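Local coordinates for transcriptional activator PlcR protein (Bacillus thuringiensis, PDB 3U3W) that binds DNA through a helix-turn-helix domain and, as a quorum-sensing virulence regulator activated by the signal peptide PapR, switches on transcription, at residues 7-10 against 11-14; 20-23 against 24-27. One frame throughout, in Å; residues are numbered along the deposited sequence.

Contact 1 (7-10 against 11-14)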
loop_
_atom_site.group_PDB
_atom_site.type_symbol
_atom_site.label_atom_id
_atom_site.label_comp_id
_atom_site.label_asym_id
_atom_site.label_seq_id
_atom_site.Cartn_x
_atom_site.Cartn_y
_atom_site.Cartn_z
ATOM N N GLY A 7 -17.993 18.267 9.270
ATOM C CA GLY A 7 -18.654 18.253 10.562
ATOM C C GLY A 7 -19.408 16.979 10.896
ATOM O O GLY A 7 -19.176 16.377 11.946
ATOM N N SER A 8 -20.314 16.560 10.014
ATOM C CA SER A 8 -21.140 15.392 10.304
ATOM C C SER A 8 -20.397 14.068 10.128
ATOM O O SER A 8 -20.800 13.048 10.670
ATOM C CB SER A 8 -22.430 15.407 9.485
ATOM O OG SER A 8 -22.168 15.756 8.142
ATOM N N GLU A 9 -19.317 14.090 9.363
ATOM C CA GLU A 9 -18.423 12.945 9.291
ATOM C C GLU A 9 -17.725 12.742 10.642
ATOM O O GLU A 9 -17.581 11.618 11.135
ATOM C CB GLU A 9 -17.404 13.138 8.168
ATOM C CG GLU A 9 -16.536 11.916 7.896
ATOM C CD GLU A 9 -17.333 10.729 7.371
ATOM O OE1 GLU A 9 -18.531 10.904 7.048
ATOM O OE2 GLU A 9 -16.759 9.622 7.281
ATOM N N ILE A 10 -17.309 13.840 11.258
ATOM C CA ILE A 10 -16.731 13.762 12.595
ATOM C C ILE A 10 -17.756 13.307 13.644
ATOM O O ILE A 10 -17.436 12.504 14.523
ATOM C CB ILE A 10 -16.074 15.104 13.007
ATOM C CG1 ILE A 10 -14.770 15.311 12.222
ATOM C CG2 ILE A 10 -15.819 15.150 14.510
ATOM C CD1 ILE A 10 -14.060 16.607 12.533
ATOM N N LYS A 11 -18.983 13.818 13.544
ATOM C CA LYS A 11 -20.058 13.475 14.477
ATOM C C LYS A 11 -20.502 12.027 14.292
ATOM O O LYS A 11 -20.751 11.307 15.259
ATOM C CB LYS A 11 -21.256 14.405 14.267
ATOM C CG LYS A 11 -22.532 14.023 15.036
ATOM C CD LYS A 11 -23.598 15.109 14.859
ATOM C CE LYS A 11 -24.813 14.904 15.758
ATOM N NZ LYS A 11 -25.833 14.008 15.149
ATOM N N LYS A 12 -20.604 11.620 13.034
ATOM C CA LYS A 12 -20.966 10.257 12.676
ATOM C C LYS A 12 -19.979 9.250 13.267
ATOM O O LYS A 12 -20.386 8.248 13.854
ATOM C CB LYS A 12 -21.043 10.134 11.145
ATOM C CG LYS A 12 -21.095 8.715 10.582
ATOM C CD LYS A 12 -21.629 8.735 9.143
ATOM C CE LYS A 12 -21.362 7.430 8.394
ATOM N NZ LYS A 12 -19.962 7.336 7.870
ATOM N N ILE A 13 -18.684 9.531 13.121
ATOM C CA ILE A 13 -17.645 8.620 13.594
ATOM C C ILE A 13 -17.483 8.660 15.120
ATOM O O ILE A 13 -17.136 7.653 15.738
ATOM C CB ILE A 13 -16.285 8.892 12.893
ATOM C CG1 ILE A 13 -16.445 8.822 11.378
ATOM C CG2 ILE A 13 -15.236 7.896 13.351
ATOM C CD1 ILE A 13 -15.218 9.234 10.618
ATOM N N ARG A 14 -17.737 9.821 15.723
ATOM C CA ARG A 14 -17.712 9.938 17.181
ATOM C C ARG A 14 -18.842 9.148 17.829
ATOM O O ARG A 14 -18.635 8.508 18.850
ATOM C CB ARG A 14 -17.796 11.400 17.641
ATOM C CG ARG A 14 -18.048 11.528 19.144
ATOM C CD ARG A 14 -18.148 12.967 19.625
ATOM N NE ARG A 14 -19.247 13.706 19.009
ATOM C CZ ARG A 14 -20.533 13.555 19.318
ATOM N NH1 ARG A 14 -21.454 14.292 18.698
ATOM N NH2 ARG A 14 -20.903 12.669 20.240
#
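In the first helix of the helix-turn-helix domain, helix 4-16, one full turn brings Glu9 against Lys12 and Ile13. Four consecutive i to i+4 backbone bonds hold the turn: Lys11 N to Gly7 O, Lys12 N to Ser8 O, Ile13 N to Glu9 O and Arg14 N to Ile10 O. Their N-H...O angles of 149° to 156° and lengths of 2.8 to 3.1 Å are those of a regular alpha helix. The side chain of Glu9 meets both Lys12 and Ile13. Its CG stands anti to the backbone N (chi1 -173°) and the chain then bends at chi2, which swings the carboxylate in beside Lys12. There Lys12 runs alongside it in the same direction, a long, nearly straight arm that kinks at the last torsion. Lys12 NZ ends 3.9 Å from Glu9 OE1 and 4.0 Å from Glu9 OE2, nearly equidistant from the two oxygens, so the salt bridge is long and probably weak. Glu9 OE2 is also hydrogen-bonded to His62 NE2, the stronger polar partner of the carboxylate. Ile13 slants across the glutamate chain: its CD1 lies 4.0 Å from Glu9 CG and 3.7 Å from Glu9 OE2, giving the acid an apolar flank. Ile10 is buried on Ile37 and Glu38 of helix 31-38, while Ile13 meets Ile58 and Glu9 touches Val66. Arg14, whose NE is salt-bridged to Glu38, also gives an NH2 bond to Leu19 O and a salt bridge to a DNA phosphate, and its side chain leans on helix 21-25.

Contact 2 (20-23 against 24-27); sequences TQKQ and LSEN. With nucleotides of chain E.
Ser25 folds its hydroxyl back over the preceding turn, where OG donates to Lys22 O at 2.9 Å. Its OG sits between the backbone N and the carbonyl carbon (chi1 69°), the rotamer that aims it at this carbonyl; the approach is bent, with a C=O...OG angle of 113°. The backbone adds Leu24 N to Thr20 O and Ser25 N to Gln21 O, both 2.9 Å, whereas Glu26 N to Gln23 O is a weak bond. Nearby, Lys22 and Glu26 cross at about a right angle: Lys22 NZ lies 3.5 Å from Glu26 CG, but the charged ends stay beyond salt-bridge range.

At the N-terminal end of the helix Thr20 and Gln23 form a capping box. Thr20 N donates to Gln23 OE1 at 3.2 Å, from above the amide's carbonyl plane, and Gln23 N returns a weak bond to Thr20 OG1. The same hydroxyl gives its proton to OP1 of DC1 of chain E. Gln21 N, at the start of the helix, donates to OP2 of DT2 of chain E at 3.0 Å, with a nearly straight N-H...O angle of 166°. Gln21 then extends along the sugar of DT2 of chain E, with OE1 3.2 Å from its C2', and NE2 bonds OP2 of DA3 of chain E as well as Glu38 OE1. Three successive phosphates are thus gripped, and the positive end of the helix dipole would favour the one at Gln21 N. Such backbone clamping by the N terminus of the second helix is characteristic of helix-turn-helix domains of the HTH_XRE type.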
loop_
_atom_site.group_PDB
_atom_site.type_symbol
_atom_site.label_atom_id
_atom_site.label_comp_id
_atom_site.label_asym_id
_atom_site.label_seq_id
_atom_site.Cartn_x
_atom_site.Cartn_y
_atom_site.Cartn_z
ATOM N N THR A 20 -18.727 10.957 23.648
ATOM C CA THR A 20 -19.470 12.211 23.604
ATOM C C THR A 20 -18.498 13.334 23.268
ATOM O O THR A 20 -17.283 13.121 23.248
ATOM C CB THR A 20 -20.125 12.536 24.953
ATOM O OG1 THR A 20 -19.105 12.706 25.945
ATOM C CG2 THR A 20 -21.064 11.420 25.377
ATOM N N GLN A 21 -19.034 14.527 23.022
ATOM C CA GLN A 21 -18.203 15.672 22.671
ATOM C C GLN A 21 -17.160 15.952 23.744
ATOM O O GLN A 21 -16.002 16.230 23.435
ATOM C CB GLN A 21 -19.059 16.917 22.420
ATOM C CG GLN A 21 -20.042 16.765 21.273
ATOM C CD GLN A 21 -20.693 18.080 20.877
ATOM O OE1 GLN A 21 -20.786 19.020 21.676
ATOM N NE2 GLN A 21 -21.144 18.156 19.631
ATOM N N LYS A 22 -17.579 15.879 25.004
ATOM C CA LYS A 22 -16.670 16.097 26.121
ATOM C C LYS A 22 -15.508 15.107 26.059
ATOM O O LYS A 22 -14.338 15.499 26.177
ATOM C CB LYS A 22 -17.408 15.985 27.463
ATOM C CG LYS A 22 -16.525 16.257 28.684
ATOM C CD LYS A 22 -15.967 17.680 28.674
ATOM C CE LYS A 22 -14.736 17.828 29.574
ATOM N NZ LYS A 22 -13.465 17.351 28.938
ATOM N N GLN A 23 -15.836 13.831 25.858
ATOM C CA GLN A 23 -14.830 12.775 25.818
ATOM C C GLN A 23 -13.841 13.004 24.695
ATOM O O GLN A 23 -12.627 12.857 24.870
ATOM C CB GLN A 23 -15.490 11.414 25.638
ATOM C CG GLN A 23 -16.251 10.940 26.859
ATOM C CD GLN A 23 -16.798 9.540 26.685
ATOM O OE1 GLN A 23 -17.939 9.358 26.254
ATOM N NE2 GLN A 23 -15.984 8.538 27.018
ATOM N N LEU A 24 -14.378 13.365 23.535
ATOM C CA LEU A 24 -13.578 13.574 22.344
ATOM C C LEU A 24 -12.659 14.771 22.521
ATOM O O LEU A 24 -11.497 14.741 22.109
ATOM C CB LEU A 24 -14.499 13.771 21.136
ATOM C CG LEU A 24 -13.861 14.037 19.771
ATOM C CD1 LEU A 24 -12.790 13.002 19.459
ATOM C CD2 LEU A 24 -14.933 14.059 18.696
ATOM N N SER A 25 -13.183 15.821 23.149
ATOM C CA SER A 25 -12.454 17.081 23.297
ATOM C C SER A 25 -11.259 17.026 24.262
ATOM O O SER A 25 -10.411 17.919 24.245
ATOM C CB SER A 25 -13.410 18.226 23.687
ATOM O OG SER A 25 -13.916 18.094 25.007
ATOM N N GLU A 26 -11.191 15.977 25.082
ATOM C CA GLU A 26 -10.183 15.874 26.144
ATOM C C GLU A 26 -8.733 16.013 25.675
ATOM O O GLU A 26 -8.275 15.294 24.782
ATOM C CB GLU A 26 -10.365 14.576 26.935
ATOM C CG GLU A 26 -11.504 14.632 27.944
ATOM C CD GLU A 26 -12.053 13.255 28.299
ATOM O OE1 GLU A 26 -13.131 13.184 28.940
ATOM O OE2 GLU A 26 -11.407 12.246 27.935
ATOM N N ASN A 27 -8.017 16.946 26.295
ATOM C CA ASN A 27 -6.604 17.169 26.005
ATOM C C ASN A 27 -6.373 17.738 24.617
ATOM O O ASN A 27 -5.228 17.969 24.206
ATOM C CB ASN A 27 -5.795 15.882 26.196
ATOM C CG ASN A 27 -5.748 15.441 27.647
ATOM O OD1 ASN A 27 -5.017 16.018 28.459
ATOM N ND2 ASN A 27 -6.538 14.421 27.985
ATOM P P DT E 2 -23.295 14.595 23.229
ATOM O OP1 DT E 2 -23.476 13.397 22.375
ATOM O OP2 DT E 2 -21.934 15.033 23.639
ATOM O "O5'" DT E 2 -24.012 15.813 22.498
ATOM C "C5'" DT E 2 -24.278 16.969 23.237
ATOM C "C4'" DT E 2 -25.181 17.884 22.453
ATOM O "O4'" DT E 2 -25.689 18.839 23.406
ATOM C "C3'" DT E 2 -24.467 18.736 21.411
ATOM O "O3'" DT E 2 -25.445 19.282 20.552
ATOM C "C2'" DT E 2 -23.828 19.811 22.285
ATOM C "C1'" DT E 2 -24.938 20.036 23.314
ATOM N N1 DT E 2 -24.439 20.408 24.661
ATOM C C2 DT E 2 -25.019 21.497 25.266
ATOM O O2 DT E 2 -25.910 22.138 24.742
ATOM N N3 DT E 2 -24.519 21.805 26.505
ATOM C C4 DT E 2 -23.513 21.140 27.178
ATOM O O4 DT E 2 -23.133 21.497 28.287
ATOM C C5 DT E 2 -22.944 20.008 26.489
ATOM C C7 DT E 2 -21.844 19.220 27.137
ATOM C C6 DT E 2 -23.427 19.694 25.275
ATOM P P DC E 1 -21.612 15.009 28.987
ATOM O OP1 DC E 1 -20.907 14.585 27.757
ATOM O OP2 DC E 1 -21.502 16.415 29.439
ATOM O "O5'" DC E 1 -23.172 14.630 28.907
ATOM C "C5'" DC E 1 -23.658 13.504 28.165
ATOM C "C4'" DC E 1 -24.438 13.962 26.944
ATOM O "O4'" DC E 1 -25.422 14.964 27.333
ATOM C "C3'" DC E 1 -23.591 14.623 25.857
ATOM O "O3'" DC E 1 -24.173 14.391 24.563
ATOM C "C2'" DC E 1 -23.640 16.092 26.277
ATOM C "C1'" DC E 1 -25.082 16.226 26.777
ATOM N N1 DC E 1 -25.271 17.341 27.786
ATOM C C2 DC E 1 -26.129 18.426 27.499
ATOM O O2 DC E 1 -26.743 18.465 26.423
ATOM N N3 DC E 1 -26.278 19.417 28.417
ATOM C C4 DC E 1 -25.605 19.361 29.570
ATOM N N4 DC E 1 -25.783 20.362 30.442
ATOM C C5 DC E 1 -24.724 18.276 29.878
ATOM C C6 DC E 1 -24.588 17.300 28.971
ATOM P P DA E 3 -25.022 20.241 19.337
ATOM O OP1 DA E 3 -25.968 19.998 18.211
ATOM O OP2 DA E 3 -23.566 20.106 19.134
ATOM O "O5'" DA E 3 -25.365 21.694 19.879
ATOM C "C5'" DA E 3 -26.695 21.941 20.301
ATOM C "C4'" DA E 3 -26.856 23.413 20.613
ATOM O "O4'" DA E 3 -26.259 23.722 21.889
ATOM C "C3'" DA E 3 -26.214 24.366 19.623
ATOM O "O3'" DA E 3 -27.120 25.438 19.530
ATOM C "C2'" DA E 3 -24.896 24.761 20.283
ATOM C "C1'" DA E 3 -25.256 24.709 21.760
ATOM N N9 DA E 3 -24.192 24.315 22.690
ATOM C C8 DA E 3 -23.252 23.332 22.545
ATOM N N7 DA E 3 -22.445 23.211 23.578
ATOM C C5 DA E 3 -22.885 24.177 24.464
ATOM C C6 DA E 3 -22.453 24.566 25.753
ATOM N N6 DA E 3 -21.424 24.005 26.406
ATOM N N1 DA E 3 -23.119 25.577 26.346
ATOM C C2 DA E 3 -24.144 26.147 25.708
ATOM N N3 DA E 3 -24.648 25.863 24.509
ATOM C C4 DA E 3 -23.963 24.863 23.933
#

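From the N terminus, contact 1 (7-10 with 11-14) comes first and spans a turn of helix 4-16; contact 2 (20-23 with 24-27) follows on helix 21-25. Each joins adjoining segments, so neither closes a long loop, and the two lie in series without nesting or crossing. Their centres are about 13 Å apart, yet they meet through Arg14: its CD is 3.5 Å from Leu24 CD2, and its CZ is 3.8 Å from Gln21 CG. Glu38 of helix 31-38 bonds both Arg14 and Gln21, joining three helices of the DNA-binding domain beside the phosphates that these two side chains contact.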